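Local coordinates for protein sulfide-quinone reductase (Aquifex aeolicus, PDB 3HYV) that catalyses the oxidation of hydrogen sulfide with a quinone, using one FAD per subunit, and builds up polysulfur that is typically released as cyclooctasulfur, at residues A[348-353]-A[377-382]; A[163-168]-A[208-213]. One frame throughout, in Å; residues are numbered along the deposited sequence.

Contact 1. Residues A[348-353]-A[377-382]; sequences IADFGE and WAHYFK. With LMT (dodecyl-beta-D-maltoside), chain H; SO4 (sulfate ion), chain O.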
loop_
_atom_site.group_PDB
_atom_site.type_symbol
_atom_site.label_atom_id
_atom_site.label_comp_id
_atom_site.label_asym_id
_atom_site.label_seq_id
_atom_site.Cartn_x
_atom_site.Cartn_y
_atom_site.Cartn_z
ATOM N N ILE A 348 -15.769 -8.358 -15.077
ATOM C CA ILE A 348 -14.436 -8.454 -15.665
ATOM C C ILE A 348 -14.085 -7.161 -16.402
ATOM O O ILE A 348 -14.802 -6.743 -17.320
ATOM C CB ILE A 348 -14.297 -9.690 -16.585
ATOM C CG1 ILE A 348 -14.529 -10.970 -15.774
ATOM C CG2 ILE A 348 -12.917 -9.729 -17.245
ATOM C CD1 ILE A 348 -15.074 -12.120 -16.571
ATOM N N ALA A 349 -13.000 -6.518 -15.968
ATOM C CA ALA A 349 -12.474 -5.346 -16.658
ATOM C C ALA A 349 -11.352 -5.770 -17.604
ATOM O O ALA A 349 -10.263 -6.129 -17.169
ATOM C CB ALA A 349 -11.981 -4.293 -15.661
ATOM N N ASP A 350 -11.645 -5.734 -18.898
ATOM C CA ASP A 350 -10.706 -6.151 -19.938
ATOM C C ASP A 350 -9.686 -5.034 -20.198
ATOM O O ASP A 350 -10.068 -3.890 -20.437
ATOM C CB ASP A 350 -11.487 -6.490 -21.213
ATOM C CG ASP A 350 -10.674 -7.290 -22.225
ATOM O OD1 ASP A 350 -9.597 -7.836 -21.891
ATOM O OD2 ASP A 350 -11.133 -7.384 -23.377
ATOM N N PHE A 351 -8.397 -5.361 -20.131
ATOM C CA PHE A 351 -7.328 -4.362 -20.311
ATOM C C PHE A 351 -6.565 -4.531 -21.630
ATOM O O PHE A 351 -5.523 -3.903 -21.826
ATOM C CB PHE A 351 -6.313 -4.408 -19.154
ATOM C CG PHE A 351 -6.921 -4.321 -17.782
ATOM C CD1 PHE A 351 -7.976 -3.451 -17.510
ATOM C CD2 PHE A 351 -6.413 -5.093 -16.745
ATOM C CE1 PHE A 351 -8.524 -3.367 -16.229
ATOM C CE2 PHE A 351 -6.962 -5.018 -15.465
ATOM C CZ PHE A 351 -8.014 -4.153 -15.207
ATOM N N GLY A 352 -7.066 -5.397 -22.513
ATOM C CA GLY A 352 -6.389 -5.703 -23.774
ATOM C C GLY A 352 -6.000 -7.167 -23.940
ATOM O O GLY A 352 -6.655 -7.909 -24.662
ATOM N N GLU A 353 -4.926 -7.573 -23.267
ATOM C CA GLU A 353 -4.410 -8.934 -23.329
ATOM C C GLU A 353 -4.544 -9.631 -21.971
ATOM O O GLU A 353 -4.327 -10.843 -21.848
ATOM C CB GLU A 353 -2.938 -8.906 -23.743
ATOM C CG GLU A 353 -2.459 -10.172 -24.446
ATOM C CD GLU A 353 -0.960 -10.402 -24.310
ATOM O OE1 GLU A 353 -0.207 -9.412 -24.121
ATOM O OE2 GLU A 353 -0.544 -11.587 -24.384
ATOM N N TRP A 377 -5.871 -15.175 -18.231
ATOM C CA TRP A 377 -7.056 -16.038 -18.274
ATOM C C TRP A 377 -8.385 -15.254 -18.279
ATOM O O TRP A 377 -9.316 -15.616 -19.004
ATOM C CB TRP A 377 -7.018 -17.065 -17.123
ATOM C CG TRP A 377 -7.089 -16.431 -15.757
ATOM C CD1 TRP A 377 -6.036 -16.026 -14.987
ATOM C CD2 TRP A 377 -8.278 -16.114 -15.012
ATOM N NE1 TRP A 377 -6.492 -15.477 -13.810
ATOM C CE2 TRP A 377 -7.864 -15.513 -13.800
ATOM C CE3 TRP A 377 -9.651 -16.282 -15.248
ATOM C CZ2 TRP A 377 -8.773 -15.074 -12.826
ATOM C CZ3 TRP A 377 -10.562 -15.834 -14.277
ATOM C CH2 TRP A 377 -10.111 -15.249 -13.078
ATOM N N ALA A 378 -8.450 -14.181 -17.488
ATOM C CA ALA A 378 -9.667 -13.390 -17.320
ATOM C C ALA A 378 -10.059 -12.620 -18.587
ATOM O O ALA A 378 -11.237 -12.338 -18.801
ATOM C CB ALA A 378 -9.533 -12.441 -16.126
ATOM N N HIS A 379 -9.073 -12.290 -19.418
ATOM C CA HIS A 379 -9.347 -11.702 -20.728
ATOM C C HIS A 379 -10.097 -12.688 -21.640
ATOM O O HIS A 379 -11.050 -12.305 -22.320
ATOM C CB HIS A 379 -8.050 -11.235 -21.413
ATOM C CG HIS A 379 -8.200 -10.997 -22.885
ATOM N ND1 HIS A 379 -7.660 -11.837 -23.833
ATOM C CD2 HIS A 379 -8.857 -10.032 -23.571
ATOM C CE1 HIS A 379 -7.959 -11.391 -25.039
ATOM N NE2 HIS A 379 -8.690 -10.299 -24.909
ATOM N N TYR A 380 -9.649 -13.938 -21.656
ATOM C CA TYR A 380 -10.240 -14.969 -22.517
ATOM C C TYR A 380 -11.641 -15.374 -22.079
ATOM O O TYR A 380 -12.481 -15.703 -22.917
ATOM C CB TYR A 380 -9.303 -16.174 -22.666
ATOM C CG TYR A 380 -7.991 -15.752 -23.284
ATOM C CD1 TYR A 380 -7.895 -15.500 -24.653
ATOM C CD2 TYR A 380 -6.867 -15.534 -22.497
ATOM C CE1 TYR A 380 -6.694 -15.075 -25.223
ATOM C CE2 TYR A 380 -5.676 -15.113 -23.051
ATOM C CZ TYR A 380 -5.589 -14.885 -24.414
ATOM O OH TYR A 380 -4.393 -14.464 -24.971
ATOM N N PHE A 381 -11.891 -15.310 -20.770
ATOM C CA PHE A 381 -13.228 -15.536 -20.226
ATOM C C PHE A 381 -14.222 -14.461 -20.686
ATOM O O PHE A 381 -15.360 -14.776 -21.017
ATOM C CB PHE A 381 -13.192 -15.608 -18.693
ATOM C CG PHE A 381 -14.433 -16.198 -18.091
ATOM C CD1 PHE A 381 -14.491 -17.553 -17.782
ATOM C CD2 PHE A 381 -15.558 -15.404 -17.846
ATOM C CE1 PHE A 381 -15.657 -18.115 -17.234
ATOM C CE2 PHE A 381 -16.731 -15.955 -17.299
ATOM C CZ PHE A 381 -16.777 -17.310 -16.992
ATOM N N LYS A 382 -13.790 -13.198 -20.694
ATOM C CA LYS A 382 -14.642 -12.086 -21.134
ATOM C C LYS A 382 -15.107 -12.268 -22.593
ATOM O O LYS A 382 -16.311 -12.164 -22.895
ATOM C CB LYS A 382 -13.909 -10.752 -20.942
ATOM C CG LYS A 382 -14.629 -9.527 -21.503
ATOM C CD LYS A 382 -15.329 -8.747 -20.416
ATOM C CE LYS A 382 -15.822 -7.413 -20.922
ATOM N NZ LYS A 382 -16.432 -6.632 -19.810
HETATM C C1B LMT H . -3.303 -18.091 -12.358
HETATM C C2B LMT H . -2.696 -18.708 -13.642
HETATM C C3B LMT H . -1.278 -19.265 -13.491
HETATM C C4B LMT H . -0.408 -18.340 -12.650
HETATM C C5B LMT H . -1.098 -18.120 -11.306
HETATM C C6B LMT H . -0.216 -17.347 -10.325
HETATM O O1B LMT H . -4.087 -19.041 -11.621
HETATM O O2B LMT H . -3.545 -19.731 -14.180
HETATM O O3B LMT H . -0.682 -19.414 -14.785
HETATM O "O4'" LMT H . 0.883 -18.935 -12.476
HETATM O O5B LMT H . -2.331 -17.422 -11.522
HETATM O O6B LMT H . 0.846 -18.192 -9.855
HETATM C "C1'" LMT H . -8.246 -19.070 -10.823
HETATM C "C2'" LMT H . -7.815 -19.082 -12.288
HETATM C "C3'" LMT H . -6.357 -19.514 -12.420
HETATM C "C4'" LMT H . -5.463 -18.637 -11.542
HETATM C "C5'" LMT H . -5.990 -18.698 -10.105
HETATM C "C6'" LMT H . -5.149 -17.889 -9.125
HETATM O "O1'" LMT H . -9.595 -18.600 -10.777
HETATM O "O2'" LMT H . -8.662 -19.955 -13.042
HETATM O "O3'" LMT H . -5.962 -19.442 -13.795
HETATM O "O5'" LMT H . -7.347 -18.239 -10.071
HETATM O "O6'" LMT H . -4.821 -18.726 -8.009
HETATM C C1 LMT H . -10.000 -17.935 -9.575
HETATM C C2 LMT H . -11.481 -18.201 -9.307
HETATM C C3 LMT H . -12.372 -17.668 -10.427
HETATM C C4 LMT H . -13.358 -18.732 -10.903
HETATM C C5 LMT H . -14.521 -18.116 -11.675
HETATM C C6 LMT H . -15.698 -19.082 -11.777
HETATM C C7 LMT H . -16.304 -19.066 -13.175
HETATM C C8 LMT H . -17.824 -19.205 -13.131
HETATM C C9 LMT H . -18.354 -19.909 -14.379
HETATM C C10 LMT H . -19.406 -19.066 -15.095
HETATM C C11 LMT H . -20.556 -19.928 -15.609
HETATM C C12 LMT H . -21.076 -19.436 -16.944
HETATM S S SO4 O . -2.014 -15.800 -15.970
HETATM O O1 SO4 O . -3.031 -16.305 -16.891
HETATM O O2 SO4 O . -1.553 -14.481 -16.402
HETATM O O3 SO4 O . -2.579 -15.690 -14.626
HETATM O O4 SO4 O . -0.867 -16.709 -15.939
#
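With CG anti to the backbone N (chi1 174°) and a bend at chi2 (101°), the Lys-382 side chain leaves helix 376-395 and slides past Ile-348, which runs the opposite way, until NZ lies 3.0 Å from Ile-348 O, almost in line with its C=O bond. The ammonium group also makes a salt bridge to Glu-162 and a hydrogen bond to O4 of the FAD; three oxygens thus fix it, and its charge probably polarises the flavin carbonyl. A lysine suits the place because its long methylene chain can lie on an aliphatic neighbour while its end reaches polar partners.

Ile-348, beta-branched and at home in a strand, splits its contacts: CG2 rests 3.5 Å from Ala-378 O, whereas CD1 meets Phe-381 CD2 at 3.6 Å, the two side chains crossing at about a right angle. The small Ala-378 faces the strand, where the axes of 348-350 and 377-382 come within 8.4 Å. Farther along, Gly-352 O stands 3.0 Å above the His-379 ring plane, over a face and badly angled for a hydrogen bond, while Asp-350 OD2 is hydrogen-bonded to His-47 NE2.

The Trp-377 indole lies between Ala-378 CB on one face and the maltoside on the other, LMT C2' being 3.9 Å above the ring plane. Replacing the indole with an alanine is likely to leave that sugar without its flat partner and to uncover the methyl of Ala-378. Detergent tail atom C10 meets the edge of the Phe-381 ring, 3.7 Å from CZ. The whole joins a detergent-binding, probably membrane-facing surface to the flavin O4 side of the FAD site, beside the quinone-site residue Ile-346.

Contact 2. Residues A[163-168]-A[208-213]; sequences FALMLH and DLFAER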
loop_
_atom_site.group_PDB
_atom_site.type_symbol
_atom_site.label_atom_id
_atom_site.label_comp_id
_atom_site.label_asym_id
_atom_site.label_seq_id
_atom_site.Cartn_x
_atom_site.Cartn_y
_atom_site.Cartn_z
ATOM N N PHE A 163 -11.403 1.256 -20.844
ATOM C CA PHE A 163 -11.010 2.097 -21.984
ATOM C C PHE A 163 -9.590 2.653 -21.814
ATOM O O PHE A 163 -8.766 2.544 -22.729
ATOM C CB PHE A 163 -12.036 3.224 -22.200
ATOM C CG PHE A 163 -11.839 3.998 -23.479
ATOM C CD1 PHE A 163 -11.182 5.231 -23.471
ATOM C CD2 PHE A 163 -12.322 3.508 -24.690
ATOM C CE1 PHE A 163 -10.996 5.958 -24.651
ATOM C CE2 PHE A 163 -12.142 4.230 -25.883
ATOM C CZ PHE A 163 -11.476 5.454 -25.862
ATOM N N ALA A 164 -9.305 3.238 -20.651
ATOM C CA ALA A 164 -7.957 3.752 -20.365
ATOM C C ALA A 164 -6.855 2.700 -20.575
ATOM O O ALA A 164 -5.848 2.986 -21.228
ATOM C CB ALA A 164 -7.877 4.342 -18.956
ATOM N N LEU A 165 -7.050 1.497 -20.024
ATOM C CA LEU A 165 -6.070 0.414 -20.153
ATOM C C LEU A 165 -6.016 -0.212 -21.554
ATOM O O LEU A 165 -4.941 -0.633 -22.013
ATOM C CB LEU A 165 -6.320 -0.678 -19.111
ATOM C CG LEU A 165 -5.698 -0.654 -17.701
ATOM C CD1 LEU A 165 -4.328 0.018 -17.640
ATOM C CD2 LEU A 165 -6.652 -0.066 -16.653
ATOM N N MET A 166 -7.168 -0.288 -22.222
ATOM C CA MET A 166 -7.220 -0.769 -23.610
ATOM C C MET A 166 -6.482 0.174 -24.541
ATOM O O MET A 166 -5.776 -0.279 -25.445
ATOM C CB MET A 166 -8.660 -0.950 -24.104
ATOM C CG MET A 166 -9.365 -2.200 -23.601
ATOM S SD MET A 166 -11.065 -2.222 -24.203
ATOM C CE MET A 166 -11.793 -3.456 -23.165
ATOM N N LEU A 167 -6.650 1.480 -24.316
ATOM C CA LEU A 167 -5.957 2.499 -25.100
ATOM C C LEU A 167 -4.448 2.464 -24.873
ATOM O O LEU A 167 -3.684 2.606 -25.823
ATOM C CB LEU A 167 -6.522 3.904 -24.825
ATOM C CG LEU A 167 -5.925 5.105 -25.577
ATOM C CD1 LEU A 167 -5.998 4.940 -27.120
ATOM C CD2 LEU A 167 -6.559 6.415 -25.128
ATOM N N HIS A 168 -4.019 2.270 -23.622
ATOM C CA HIS A 168 -2.588 2.144 -23.298
ATOM C C HIS A 168 -1.954 0.979 -24.070
ATOM O O HIS A 168 -0.876 1.122 -24.642
ATOM C CB HIS A 168 -2.370 2.000 -21.777
ATOM C CG HIS A 168 -1.069 1.358 -21.404
ATOM N ND1 HIS A 168 0.116 2.061 -21.323
ATOM C CD2 HIS A 168 -0.767 0.072 -21.090
ATOM C CE1 HIS A 168 1.091 1.235 -20.976
ATOM N NE2 HIS A 168 0.584 0.020 -20.836
ATOM N N ASP A 208 -1.502 0.073 -8.175
ATOM C CA ASP A 208 -0.291 -0.620 -8.628
ATOM C C ASP A 208 -0.270 -0.805 -10.138
ATOM O O ASP A 208 0.762 -0.669 -10.769
ATOM C CB ASP A 208 -0.150 -1.982 -7.940
ATOM C CG ASP A 208 0.207 -1.865 -6.469
ATOM O OD1 ASP A 208 0.708 -0.798 -6.046
ATOM O OD2 ASP A 208 -0.010 -2.856 -5.732
ATOM N N LEU A 209 -1.426 -1.106 -10.702
ATOM C CA LEU A 209 -1.580 -1.272 -12.140
ATOM C C LEU A 209 -1.342 0.037 -12.900
ATOM O O LEU A 209 -0.703 0.043 -13.953
ATOM C CB LEU A 209 -2.978 -1.827 -12.437
ATOM C CG LEU A 209 -3.351 -2.254 -13.853
ATOM C CD1 LEU A 209 -2.539 -3.474 -14.255
ATOM C CD2 LEU A 209 -4.834 -2.551 -13.896
ATOM N N PHE A 210 -1.863 1.138 -12.364
ATOM C CA PHE A 210 -1.695 2.461 -12.982
ATOM C C PHE A 210 -0.232 2.928 -12.943
ATOM O O PHE A 210 0.280 3.456 -13.931
ATOM C CB PHE A 210 -2.655 3.484 -12.345
ATOM C CG PHE A 210 -4.041 3.515 -12.986
ATOM C CD1 PHE A 210 -4.518 2.433 -13.720
ATOM C CD2 PHE A 210 -4.873 4.625 -12.821
ATOM C CE1 PHE A 210 -5.790 2.466 -14.313
ATOM C CE2 PHE A 210 -6.150 4.665 -13.398
ATOM C CZ PHE A 210 -6.608 3.585 -14.152
ATOM N N ALA A 211 0.436 2.690 -11.814
ATOM C CA ALA A 211 1.863 2.988 -11.646
ATOM C C ALA A 211 2.779 2.154 -12.550
ATOM O O ALA A 211 3.791 2.662 -13.048
ATOM C CB ALA A 211 2.275 2.837 -10.178
ATOM N N GLU A 212 2.430 0.882 -12.752
ATOM C CA GLU A 212 3.225 -0.037 -13.577
ATOM C C GLU A 212 3.121 0.293 -15.059
ATOM O O GLU A 212 4.053 0.028 -15.826
ATOM C CB GLU A 212 2.789 -1.491 -13.354
ATOM C CG GLU A 212 3.343 -2.115 -12.085
ATOM C CD GLU A 212 2.879 -3.554 -11.846
ATOM O OE1 GLU A 212 1.678 -3.856 -12.042
ATOM O OE2 GLU A 212 3.730 -4.383 -11.440
ATOM N N ARG A 213 1.979 0.868 -15.445
ATOM C CA ARG A 213 1.672 1.213 -16.831
ATOM C C ARG A 213 1.624 2.739 -17.092
ATOM O O ARG A 213 1.075 3.186 -18.104
ATOM C CB ARG A 213 0.369 0.506 -17.272
ATOM C CG ARG A 213 0.564 -1.009 -17.513
ATOM C CD ARG A 213 -0.723 -1.842 -17.642
ATOM N NE ARG A 213 -0.433 -3.245 -17.303
ATOM C CZ ARG A 213 -1.255 -4.289 -17.462
ATOM N NH1 ARG A 213 -2.465 -4.153 -17.993
ATOM N NH2 ARG A 213 -0.849 -5.498 -17.087
HETATM O O HOH W 1 -3.027 -2.577 -20.720
#
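Leu-165 and His-168, nearly one helical turn apart on helix 158-173, receive Leu-209 and Phe-210 from the last turn of helix 202-212 and Arg-213 from just beyond it. These are the connecting helices of two successive beta-alpha-beta crossovers in a Rossmann-type domain: the first links parallel strands 146-150 and 182-186, the second links 182-186 and 216-219, and the helices pack against each other beside the sheet.

Leu-165 comes first and supplies the apolar part. Its branch CD2 touches two residues, Phe-210 CE1 at 3.6 Å, in the plane of the ring and at its edge, and Leu-209 CD2 at 4.1 Å. Leucine suits this spot because its fork sends the two methyls in different directions, CD1 going to the aliphatic stem of Arg-213, 4.1 Å from its CD. Phe-210, for its part, packs edge-to-face with Phe-184 of the intervening strand. The backbone of Leu-165 takes part too: a water lies 3.0 Å from Leu-165 O and is weakly bonded to Arg-213 NH1, linking the two segments.

His-168 follows, its chi1 of 158° swinging the imidazole away from its own amide and out toward Arg-213. There the arginine CB makes a CH-pi contact over one face, 3.9 Å from the centroid of the His-168 ring and 24° off its normal. The ring edge does polar work: ND1 is hydrogen-bonded to Arg-177, and NE2 to a sulfonate oxygen of a MES molecule, probably from the crystallisation liquor.

Arg-213 joins both halves, its stem giving apolar contact and its NH2 a salt bridge to Asp-354. One face of its guanidinium lies over the Leu-209 side chain, CD1 being 3.5 Å above the centre of that plane.

From the N terminus, helix 158-173 offers residues 163-168, and the chain passes through strand 182-186 before contact 2 closes the loop at 208-213. Only much later does contact 1 open at 348-353, on the first strand of the antiparallel sheet 345-350, 355-361 and 369-375, closing at 377-382 after the sheet is complete. The loops are therefore in series, neither nested nor crossed, yet their centres lie 14 Å apart and they touch. Phe-351 is a main joint: its CD1 packs on Leu-165 CB and its CE2 on Leu-209 CD2, each at 3.6 Å. Rossmann-type helices are thereby tied to the antiparallel sheet and to helix 376-395, whose Lys-382 reaches the flavin.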